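Local coordinates for amidohydrolase family protein (Acinetobacter baumannii, PDB 4I6K) that probably hydrolyses 2-pyrone-4,6-dicarboxylic acid, opening its lactone ring, as a member of the amidohydrolase family, at residues F174-D179 / V204-I209; G121-L126 / Q152-A157; K197-L202 / K235-L240. One frame throughout, in Å; residues are numbered along the deposited sequence.

Contact 1: residues F174-D179 / V204-I209; sequences FDVVID and VKQHWI
Trp208 reaches Asp175 through its indole nitrogen: NE1 donates to Asp175 OD2 over 3.1 Å, coming from above the carboxylate, whose plane stands 87° to the indole. With chi1 of Trp208 at -59° the indole hangs beside its own backbone N and leans back toward the start of the strand, where the acid lies. Water 1 donates to the same Asp175 OD2 (2.9 Å), so two donors hold this oxygen.

Gln206 grips segment 174-179 just ahead of its strand. Its chain is fully extended, CG lying opposite the backbone N, and this carries NE2 to Phe174 O at 3.0 Å, with the acceptor exactly in the amide plane. NE2 also bonds Leu169 O, so two acceptors fix which way round the amide sits; Val176 CG2 packs against the same NE2 at 3.3 Å. Next along, Val176 CB touches His207 CD2 at 3.6 Å, while His207 ND1 is engaged by Asn203 N.

Backbone bonds confirm a parallel ladder, from Val176 N to Gln206 O (2.9 Å) through Ile178 N to Trp208 O (2.7 Å), the strand axes 24° apart. With helix 193-201 between them, these adjacent strands form a beta-alpha-beta unit of the (beta/alpha)8 barrel. Strand 152-156 flanks 176-178 on its other edge. Leu162, Leu166 and Leu169 of helix 159-169 cover the face bearing Val176, Ile178 and His207, whereas Lys242 makes a cation-pi contact with Trp208.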
loop_
_atom_site.group_PDB
_atom_site.type_symbol
_atom_site.label_atom_id
_atom_site.label_comp_id
_atom_site.label_asym_id
_atom_site.label_seq_id
_atom_site.Cartn_x
_atom_site.Cartn_y
_atom_site.Cartn_z
ATOM N N PHE A 174 -1.743 8.329 -14.039
ATOM C CA PHE A 174 -1.355 8.233 -12.624
ATOM C C PHE A 174 -0.402 7.095 -12.292
ATOM O O PHE A 174 -0.297 6.099 -13.016
ATOM C CB PHE A 174 -2.570 8.190 -11.675
ATOM C CG PHE A 174 -3.668 7.215 -12.094
ATOM C CD1 PHE A 174 -3.405 5.857 -12.246
ATOM C CD2 PHE A 174 -4.975 7.666 -12.300
ATOM C CE1 PHE A 174 -4.418 4.971 -12.623
ATOM C CE2 PHE A 174 -5.996 6.779 -12.669
ATOM C CZ PHE A 174 -5.717 5.439 -12.832
ATOM N N ASP A 175 0.292 7.259 -11.175
ATOM C CA ASP A 175 1.092 6.194 -10.595
ATOM C C ASP A 175 0.180 5.074 -10.121
ATOM O O ASP A 175 -0.870 5.329 -9.535
ATOM C CB ASP A 175 1.869 6.750 -9.407
ATOM C CG ASP A 175 2.848 7.827 -9.821
ATOM O OD1 ASP A 175 2.803 8.939 -9.250
ATOM O OD2 ASP A 175 3.656 7.556 -10.738
ATOM N N VAL A 176 0.568 3.835 -10.387
ATOM C CA VAL A 176 -0.152 2.698 -9.820
ATOM C C VAL A 176 0.754 1.969 -8.831
ATOM O O VAL A 176 1.885 1.593 -9.141
ATOM C CB VAL A 176 -0.658 1.710 -10.887
ATOM C CG1 VAL A 176 -1.609 0.692 -10.257
ATOM C CG2 VAL A 176 -1.355 2.441 -12.038
ATOM N N VAL A 177 0.255 1.786 -7.623
ATOM C CA VAL A 177 1.080 1.280 -6.542
ATOM C C VAL A 177 0.557 -0.076 -6.124
ATOM O O VAL A 177 -0.636 -0.235 -5.893
ATOM C CB VAL A 177 1.051 2.261 -5.357
ATOM C CG1 VAL A 177 1.966 1.795 -4.255
ATOM C CG2 VAL A 177 1.448 3.666 -5.846
ATOM N N ILE A 178 1.433 -1.070 -6.062
ATOM C CA ILE A 178 0.969 -2.414 -5.739
ATOM C C ILE A 178 1.418 -2.850 -4.351
ATOM O O ILE A 178 2.607 -2.867 -4.067
ATOM C CB ILE A 178 1.381 -3.462 -6.807
ATOM C CG1 ILE A 178 0.828 -3.080 -8.193
ATOM C CG2 ILE A 178 0.897 -4.859 -6.409
ATOM C CD1 ILE A 178 1.875 -2.473 -9.106
ATOM N N ASP A 179 0.443 -3.192 -3.502
ATOM C CA ASP A 179 0.666 -3.571 -2.107
ATOM C C ASP A 179 1.352 -4.928 -1.932
ATOM O O ASP A 179 1.039 -5.881 -2.641
ATOM C CB ASP A 179 -0.669 -3.616 -1.361
ATOM C CG ASP A 179 -1.233 -2.241 -1.078
ATOM O OD1 ASP A 179 -2.447 -2.158 -0.797
ATOM O OD2 ASP A 179 -0.471 -1.249 -1.123
ATOM N N VAL A 204 7.853 0.486 -16.191
ATOM C CA VAL A 204 8.725 1.264 -15.353
ATOM C C VAL A 204 8.218 2.696 -15.267
ATOM O O VAL A 204 8.561 3.422 -14.370
ATOM C CB VAL A 204 10.183 1.191 -15.814
ATOM C CG1 VAL A 204 10.379 1.923 -17.095
ATOM C CG2 VAL A 204 11.087 1.709 -14.761
ATOM N N LYS A 205 7.416 3.097 -16.228
ATOM C CA LYS A 205 6.946 4.485 -16.308
ATOM C C LYS A 205 5.684 4.736 -15.498
ATOM O O LYS A 205 5.217 5.873 -15.423
ATOM C CB LYS A 205 6.667 4.892 -17.760
ATOM C CG LYS A 205 7.887 5.333 -18.581
ATOM C CD LYS A 205 8.470 6.632 -18.048
ATOM C CE LYS A 205 8.548 7.694 -19.136
ATOM N NZ LYS A 205 8.857 7.108 -20.467
ATOM N N GLN A 206 5.111 3.686 -14.914
ATOM C CA GLN A 206 3.844 3.865 -14.200
ATOM C C GLN A 206 3.689 3.144 -12.873
ATOM O O GLN A 206 3.016 3.651 -11.967
ATOM C CB GLN A 206 2.650 3.507 -15.075
ATOM C CG GLN A 206 1.345 3.642 -14.308
ATOM C CD GLN A 206 0.145 3.213 -15.121
ATOM O OE1 GLN A 206 0.201 2.234 -15.871
ATOM N NE2 GLN A 206 -0.949 3.942 -14.978
ATOM N N HIS A 207 4.274 1.959 -12.762
ATOM C CA HIS A 207 3.988 1.107 -11.610
ATOM C C HIS A 207 5.034 1.172 -10.521
ATOM O O HIS A 207 6.222 1.259 -10.814
ATOM C CB HIS A 207 3.802 -0.337 -12.052
ATOM C CG HIS A 207 2.692 -0.513 -13.029
ATOM N ND1 HIS A 207 2.911 -0.692 -14.377
ATOM C CD2 HIS A 207 1.352 -0.504 -12.861
ATOM C CE1 HIS A 207 1.751 -0.808 -14.995
ATOM N NE2 HIS A 207 0.788 -0.696 -14.099
ATOM N N TRP A 208 4.569 1.128 -9.271
ATOM C CA TRP A 208 5.425 1.083 -8.084
ATOM C C TRP A 208 5.048 -0.145 -7.270
ATOM O O TRP A 208 3.869 -0.522 -7.213
ATOM C CB TRP A 208 5.226 2.323 -7.204
ATOM C CG TRP A 208 5.499 3.618 -7.883
ATOM C CD1 TRP A 208 4.759 4.197 -8.875
ATOM C CD2 TRP A 208 6.594 4.507 -7.625
ATOM N NE1 TRP A 208 5.333 5.391 -9.258
ATOM C CE2 TRP A 208 6.453 5.610 -8.495
ATOM C CE3 TRP A 208 7.678 4.480 -6.741
ATOM C CZ2 TRP A 208 7.360 6.674 -8.508
ATOM C CZ3 TRP A 208 8.583 5.546 -6.756
ATOM C CH2 TRP A 208 8.416 6.622 -7.634
ATOM N N ILE A 209 6.040 -0.757 -6.625
ATOM C CA ILE A 209 5.770 -1.907 -5.771
ATOM C C ILE A 209 6.239 -1.699 -4.336
ATOM O O ILE A 209 7.372 -1.246 -4.094
ATOM C CB ILE A 209 6.424 -3.176 -6.307
ATOM C CG1 ILE A 209 5.957 -3.433 -7.732
ATOM C CG2 ILE A 209 6.072 -4.341 -5.409
ATOM C CD1 ILE A 209 6.854 -4.363 -8.493
HETATM O O HOH W 1 5.570 6.007 -12.320
#

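Contact 2: residues G121-L126 / Q152-A157; sequences GVRLNL and QVELHA
Leu124 and Leu155 lie side by side at the apolar centre, pointing the same way, with Leu124 CD1 3.7 Å from Leu155 CD2. The same methyl of Leu124 meets Val153 CG1 at 4.2 Å, and Val122 extends the layer toward Val153. These four residues share one face of the sheet.

Between the faces runs a regular parallel ladder. Glu154 N donates to Val122 O and Leu124 N to Glu154 O, the latter at 2.8 Å, and the last backbone bond of the ladder is Leu126 N to His156 O. At the start, Gly121 has no side chain, and Gln152 CG comes within 3.7 Å of Gly121 CA.

The opposite face is polar. Arg123 is extended, and its guanidinium lies 14° from parallel to the His156 ring; His156 CB sits over one face of it, 3.4 Å from Arg123 NH1. Arg123 NH1 makes its salt bridge to Asp179 OD1, whereas Arg123 NE to Glu154 OE2 is long, at 3.8 Å, and Glu154 OE2 is itself paired with Lys210. His156 ND1 donates to Asn125 OD1 over 2.8 Å; the oxygen lies in the ring plane, but the donor stands 49° above the amide carbonyl plane. This bond probably helps set the ring's rotation. Arg123 NH1 and Asn125 ND2 both bond a citric acid molecule, probably from the crystallisation liquor, which suggests a pocket suited to anions, as a dicarboxylate substrate would need.

The arrangement is that of neighbouring strands in the amidohydrolase (beta/alpha)8 barrel, polar face inward. Strand 96-100 borders 119-125 on its far edge, strand 176-178 borders 152-156, and Leu162 and Leu169 of helix 159-169 pack outside on Leu155.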
loop_
_atom_site.group_PDB
_atom_site.type_symbol
_atom_site.label_atom_id
_atom_site.label_comp_id
_atom_site.label_asym_id
_atom_site.label_seq_id
_atom_site.Cartn_x
_atom_site.Cartn_y
_atom_site.Cartn_z
ATOM N N GLY A 121 -4.076 9.659 -2.760
ATOM C CA GLY A 121 -4.407 8.523 -3.614
ATOM C C GLY A 121 -5.608 7.797 -3.043
ATOM O O GLY A 121 -6.124 8.167 -1.993
ATOM N N VAL A 122 -6.059 6.763 -3.739
ATOM C CA VAL A 122 -7.159 5.946 -3.268
ATOM C C VAL A 122 -6.736 4.488 -3.416
ATOM O O VAL A 122 -5.839 4.184 -4.200
ATOM C CB VAL A 122 -8.435 6.186 -4.096
ATOM C CG1 VAL A 122 -8.989 7.566 -3.821
ATOM C CG2 VAL A 122 -8.137 6.020 -5.579
ATOM N N ARG A 123 -7.387 3.591 -2.683
ATOM C CA ARG A 123 -6.974 2.194 -2.659
ATOM C C ARG A 123 -8.087 1.259 -3.105
ATOM O O ARG A 123 -9.228 1.375 -2.658
ATOM C CB ARG A 123 -6.532 1.815 -1.250
ATOM C CG ARG A 123 -5.822 0.475 -1.131
ATOM C CD ARG A 123 -5.454 0.227 0.330
ATOM N NE ARG A 123 -4.484 -0.852 0.488
ATOM C CZ ARG A 123 -4.523 -1.752 1.466
ATOM N NH1 ARG A 123 -3.591 -2.693 1.532
ATOM N NH2 ARG A 123 -5.504 -1.721 2.362
ATOM N N LEU A 124 -7.740 0.335 -3.993
ATOM C CA LEU A 124 -8.623 -0.766 -4.364
ATOM C C LEU A 124 -8.179 -2.008 -3.606
ATOM O O LEU A 124 -7.264 -2.710 -4.037
ATOM C CB LEU A 124 -8.545 -1.029 -5.869
ATOM C CG LEU A 124 -9.375 -0.134 -6.786
ATOM C CD1 LEU A 124 -8.769 -0.098 -8.187
ATOM C CD2 LEU A 124 -10.816 -0.622 -6.834
ATOM N N ASN A 125 -8.808 -2.259 -2.460
ATOM C CA ASN A 125 -8.480 -3.423 -1.654
ATOM C C ASN A 125 -9.496 -4.495 -1.956
ATOM O O ASN A 125 -10.600 -4.473 -1.432
ATOM C CB ASN A 125 -8.494 -3.073 -0.169
ATOM C CG ASN A 125 -7.928 -4.179 0.691
ATOM O OD1 ASN A 125 -7.575 -5.251 0.194
ATOM N ND2 ASN A 125 -7.828 -3.923 1.992
ATOM N N LEU A 126 -9.118 -5.431 -2.817
ATOM C CA LEU A 126 -10.091 -6.340 -3.413
ATOM C C LEU A 126 -10.074 -7.740 -2.840
ATOM O O LEU A 126 -10.731 -8.625 -3.369
ATOM C CB LEU A 126 -9.905 -6.409 -4.928
ATOM C CG LEU A 126 -10.117 -5.075 -5.639
ATOM C CD1 LEU A 126 -9.864 -5.262 -7.117
ATOM C CD2 LEU A 126 -11.513 -4.540 -5.365
ATOM N N GLN A 152 -2.391 9.012 -6.697
ATOM C CA GLN A 152 -2.013 7.671 -7.116
ATOM C C GLN A 152 -3.213 6.708 -6.949
ATOM O O GLN A 152 -4.186 7.003 -6.224
ATOM C CB GLN A 152 -0.845 7.195 -6.263
ATOM C CG GLN A 152 -1.238 6.960 -4.800
ATOM C CD GLN A 152 -0.095 6.395 -3.993
ATOM O OE1 GLN A 152 0.897 7.075 -3.756
ATOM N NE2 GLN A 152 -0.216 5.132 -3.585
ATOM N N VAL A 153 -3.148 5.567 -7.630
ATOM C CA VAL A 153 -4.068 4.458 -7.375
ATOM C C VAL A 153 -3.313 3.253 -6.791
ATOM O O VAL A 153 -2.446 2.673 -7.449
ATOM C CB VAL A 153 -4.838 4.033 -8.646
ATOM C CG1 VAL A 153 -5.651 2.775 -8.388
ATOM C CG2 VAL A 153 -5.739 5.160 -9.130
ATOM N N GLU A 154 -3.655 2.896 -5.551
ATOM C CA GLU A 154 -3.018 1.797 -4.818
ATOM C C GLU A 154 -3.859 0.526 -4.910
ATOM O O GLU A 154 -5.082 0.564 -4.736
ATOM C CB GLU A 154 -2.819 2.197 -3.347
ATOM C CG GLU A 154 -2.050 1.186 -2.488
ATOM C CD GLU A 154 -1.945 1.613 -1.016
ATOM O OE1 GLU A 154 -2.594 2.608 -0.616
ATOM O OE2 GLU A 154 -1.206 0.951 -0.257
ATOM N N LEU A 155 -3.208 -0.602 -5.190
ATOM C CA LEU A 155 -3.916 -1.881 -5.284
ATOM C C LEU A 155 -3.469 -2.859 -4.209
ATOM O O LEU A 155 -2.275 -3.047 -3.968
ATOM C CB LEU A 155 -3.709 -2.542 -6.655
ATOM C CG LEU A 155 -3.856 -1.638 -7.882
ATOM C CD1 LEU A 155 -3.650 -2.422 -9.185
ATOM C CD2 LEU A 155 -5.201 -0.937 -7.858
ATOM N N HIS A 156 -4.443 -3.478 -3.563
ATOM C CA HIS A 156 -4.170 -4.645 -2.769
ATOM C C HIS A 156 -5.070 -5.733 -3.317
ATOM O O HIS A 156 -6.289 -5.639 -3.218
ATOM C CB HIS A 156 -4.453 -4.390 -1.300
ATOM C CG HIS A 156 -4.045 -5.525 -0.419
ATOM N ND1 HIS A 156 -4.889 -6.086 0.520
ATOM C CD2 HIS A 156 -2.890 -6.230 -0.358
ATOM C CE1 HIS A 156 -4.261 -7.071 1.134
ATOM N NE2 HIS A 156 -3.046 -7.179 0.622
ATOM N N ALA A 157 -4.462 -6.750 -3.920
ATOM C CA ALA A 157 -5.220 -7.727 -4.672
ATOM C C ALA A 157 -4.365 -8.922 -5.063
ATOM O O ALA A 157 -3.144 -8.814 -5.167
ATOM C CB ALA A 157 -5.813 -7.078 -5.914
#

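Contact 3: residues K197-L202 / K235-L240; sequences KFLSLL and KEKGFL
Phe239 points the rim of its ring at Leu202: CZ lies 3.7 Å from Leu202 CB. Leu202 O sits near the plane of the same ring, beside its edge, again 3.7 Å from Phe239 CZ. The leucine therefore meets the ring at its outer end, through its first side-chain carbon and its backbone carbonyl.

Lys237 comes alongside from the same segment but is turned otherwise. Its side chain crosses that of Leu202 at about a right angle, and its aliphatic part brushes Leu199, Lys237 CD lying 4.2 Å from Leu199 CD2. The modelled chain bends at chi3 and chi4, though the place of its tip is doubtful, because CE is too close to Leu199 O.

What brings Lys237 and Phe239 to the same place is the end of helix 222-237. Gly238, with phi at 98°, terminates it in a Schellman motif, and Gly238 N bonds back to Lys235 O; the chain reverses there, so residues before and after the glycine both project toward 197-202. Helices 193-201 and 222-237, successive outer helices of the barrel, thus meet at their C-terminal ends; Leu199 also touches Ile233 and Phe234, and Leu202 lies on His207 and Ile209 of strand 207-210.

A water-mediated link from Lys237 to Leu202 O is possible but not secure, since water 2 is modelled improbably close to NZ, at 2.5 Å. If the lysine tip is near its modelled place, its charge may be favoured by the carbonyls there. The surer chemistry is hydrocarbon against hydrocarbon, Leu202 on Phe239 and Leu199 on the lysine's methylenes.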
loop_
_atom_site.group_PDB
_atom_site.type_symbol
_atom_site.label_atom_id
_atom_site.label_comp_id
_atom_site.label_asym_id
_atom_site.label_seq_id
_atom_site.Cartn_x
_atom_site.Cartn_y
_atom_site.Cartn_z
ATOM N N LYS A 197 2.412 -13.232 -15.420
ATOM C CA LYS A 197 1.736 -12.291 -16.300
ATOM C C LYS A 197 1.801 -10.900 -15.684
ATOM O O LYS A 197 2.160 -9.924 -16.351
ATOM C CB LYS A 197 0.286 -12.706 -16.527
ATOM C CG LYS A 197 -0.504 -11.737 -17.414
ATOM C CD LYS A 197 -0.249 -11.949 -18.900
ATOM C CE LYS A 197 -1.344 -12.809 -19.529
ATOM N NZ LYS A 197 -1.155 -12.984 -20.999
ATOM N N PHE A 198 1.467 -10.828 -14.396
ATOM C CA PHE A 198 1.521 -9.584 -13.620
ATOM C C PHE A 198 2.849 -8.871 -13.819
ATOM O O PHE A 198 2.886 -7.691 -14.162
ATOM C CB PHE A 198 1.286 -9.892 -12.132
ATOM C CG PHE A 198 1.875 -8.877 -11.192
ATOM C CD1 PHE A 198 2.954 -9.201 -10.389
ATOM C CD2 PHE A 198 1.349 -7.599 -11.105
ATOM C CE1 PHE A 198 3.489 -8.267 -9.513
ATOM C CE2 PHE A 198 1.889 -6.663 -10.241
ATOM C CZ PHE A 198 2.957 -6.996 -9.447
ATOM N N LEU A 199 3.939 -9.611 -13.633
ATOM C CA LEU A 199 5.281 -9.076 -13.781
ATOM C C LEU A 199 5.503 -8.486 -15.169
ATOM O O LEU A 199 6.102 -7.424 -15.311
ATOM C CB LEU A 199 6.312 -10.173 -13.519
ATOM C CG LEU A 199 6.474 -10.648 -12.079
ATOM C CD1 LEU A 199 7.274 -11.927 -12.057
ATOM C CD2 LEU A 199 7.152 -9.582 -11.239
ATOM N N SER A 200 5.036 -9.185 -16.195
ATOM C CA SER A 200 5.230 -8.719 -17.562
ATOM C C SER A 200 4.433 -7.432 -17.834
ATOM O O SER A 200 4.759 -6.659 -18.737
ATOM C CB SER A 200 4.798 -9.804 -18.539
ATOM O OG SER A 200 3.389 -9.984 -18.479
ATOM N N LEU A 201 3.389 -7.208 -17.047
ATOM C CA LEU A 201 2.489 -6.074 -17.273
ATOM C C LEU A 201 3.036 -4.815 -16.639
ATOM O O LEU A 201 2.547 -3.711 -16.895
ATOM C CB LEU A 201 1.103 -6.362 -16.688
ATOM C CG LEU A 201 0.342 -7.523 -17.307
ATOM C CD1 LEU A 201 -0.952 -7.792 -16.543
ATOM C CD2 LEU A 201 0.071 -7.176 -18.755
ATOM N N LEU A 202 4.040 -4.988 -15.788
ATOM C CA LEU A 202 4.619 -3.863 -15.078
ATOM C C LEU A 202 5.328 -2.935 -16.052
ATOM O O LEU A 202 6.069 -3.390 -16.941
ATOM C CB LEU A 202 5.603 -4.347 -14.017
ATOM C CG LEU A 202 5.033 -5.113 -12.827
ATOM C CD1 LEU A 202 6.174 -5.684 -12.003
ATOM C CD2 LEU A 202 4.155 -4.205 -11.975
ATOM N N LYS A 235 14.369 -6.130 -9.308
ATOM C CA LYS A 235 15.670 -5.564 -9.613
ATOM C C LYS A 235 16.032 -5.784 -11.075
ATOM O O LYS A 235 16.340 -4.833 -11.795
ATOM C CB LYS A 235 16.747 -6.203 -8.745
ATOM C CG LYS A 235 17.770 -5.226 -8.241
ATOM C CD LYS A 235 17.511 -4.946 -6.774
ATOM C CE LYS A 235 17.916 -6.141 -5.917
ATOM N NZ LYS A 235 19.399 -6.244 -5.719
ATOM N N GLU A 236 16.005 -7.039 -11.509
ATOM C CA GLU A 236 16.429 -7.374 -12.860
ATOM C C GLU A 236 15.513 -6.759 -13.913
ATOM O O GLU A 236 15.934 -6.518 -15.046
ATOM C CB GLU A 236 16.485 -8.881 -13.028
ATOM C CG GLU A 236 17.353 -9.542 -11.984
ATOM C CD GLU A 236 16.818 -10.897 -11.555
ATOM O OE1 GLU A 236 15.819 -11.363 -12.148
ATOM O OE2 GLU A 236 17.395 -11.490 -10.617
ATOM N N LYS A 237 14.263 -6.495 -13.543
ATOM C CA LYS A 237 13.322 -5.948 -14.509
ATOM C C LYS A 237 13.630 -4.470 -14.726
ATOM O O LYS A 237 13.180 -3.874 -15.697
ATOM C CB LYS A 237 11.876 -6.156 -14.059
ATOM C CG LYS A 237 11.382 -7.589 -14.266
ATOM C CD LYS A 237 9.899 -7.782 -13.878
ATOM C CE LYS A 237 8.897 -7.048 -14.811
ATOM N NZ LYS A 237 9.040 -7.354 -16.274
ATOM N N GLY A 238 14.417 -3.896 -13.820
ATOM C CA GLY A 238 14.750 -2.468 -13.871
ATOM C C GLY A 238 13.929 -1.542 -12.976
ATOM O O GLY A 238 13.894 -0.324 -13.198
ATOM N N PHE A 239 13.289 -2.102 -11.949
ATOM C CA PHE A 239 12.333 -1.356 -11.130
ATOM C C PHE A 239 12.842 -0.904 -9.740
ATOM O O PHE A 239 12.045 -0.556 -8.857
ATOM C CB PHE A 239 11.035 -2.160 -10.975
ATOM C CG PHE A 239 10.217 -2.249 -12.242
ATOM C CD1 PHE A 239 9.042 -1.523 -12.377
ATOM C CD2 PHE A 239 10.622 -3.058 -13.298
ATOM C CE1 PHE A 239 8.285 -1.592 -13.549
ATOM C CE2 PHE A 239 9.870 -3.134 -14.460
ATOM C CZ PHE A 239 8.698 -2.394 -14.585
ATOM N N LEU A 240 14.155 -0.897 -9.546
ATOM C CA LEU A 240 14.738 -0.447 -8.275
ATOM C C LEU A 240 14.234 0.910 -7.772
ATOM O O LEU A 240 14.106 1.112 -6.564
ATOM C CB LEU A 240 16.265 -0.382 -8.372
ATOM C CG LEU A 240 16.928 -0.320 -7.004
ATOM C CD1 LEU A 240 16.487 -1.545 -6.176
ATOM C CD2 LEU A 240 18.437 -0.255 -7.162
HETATM O O HOH W 2 7.660 -5.571 -17.456
#

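Overall arrangement
Following the chain from the N terminus, contact 2 comes first: it closes the loop made by strand 119-125, helix 137-148 and strand 152-156. Contact 1 then closes the unit that leads from strand 176-178 through helix 193-201 to strand 207-210. Contact 3 opens inside that second loop, on the helix, and closes beyond it at 235-240, so contacts 1 and 3 cross, while contact 2 stands in series with both; none nests in another. Contacts 1 and 2 share the barrel wall, strands 152-156 and 176-178 being neighbours, and Asp179 bridges them through Arg123. Contact 3, about 19 Å from contact 2 between centres, ties together two outer helices behind the wall.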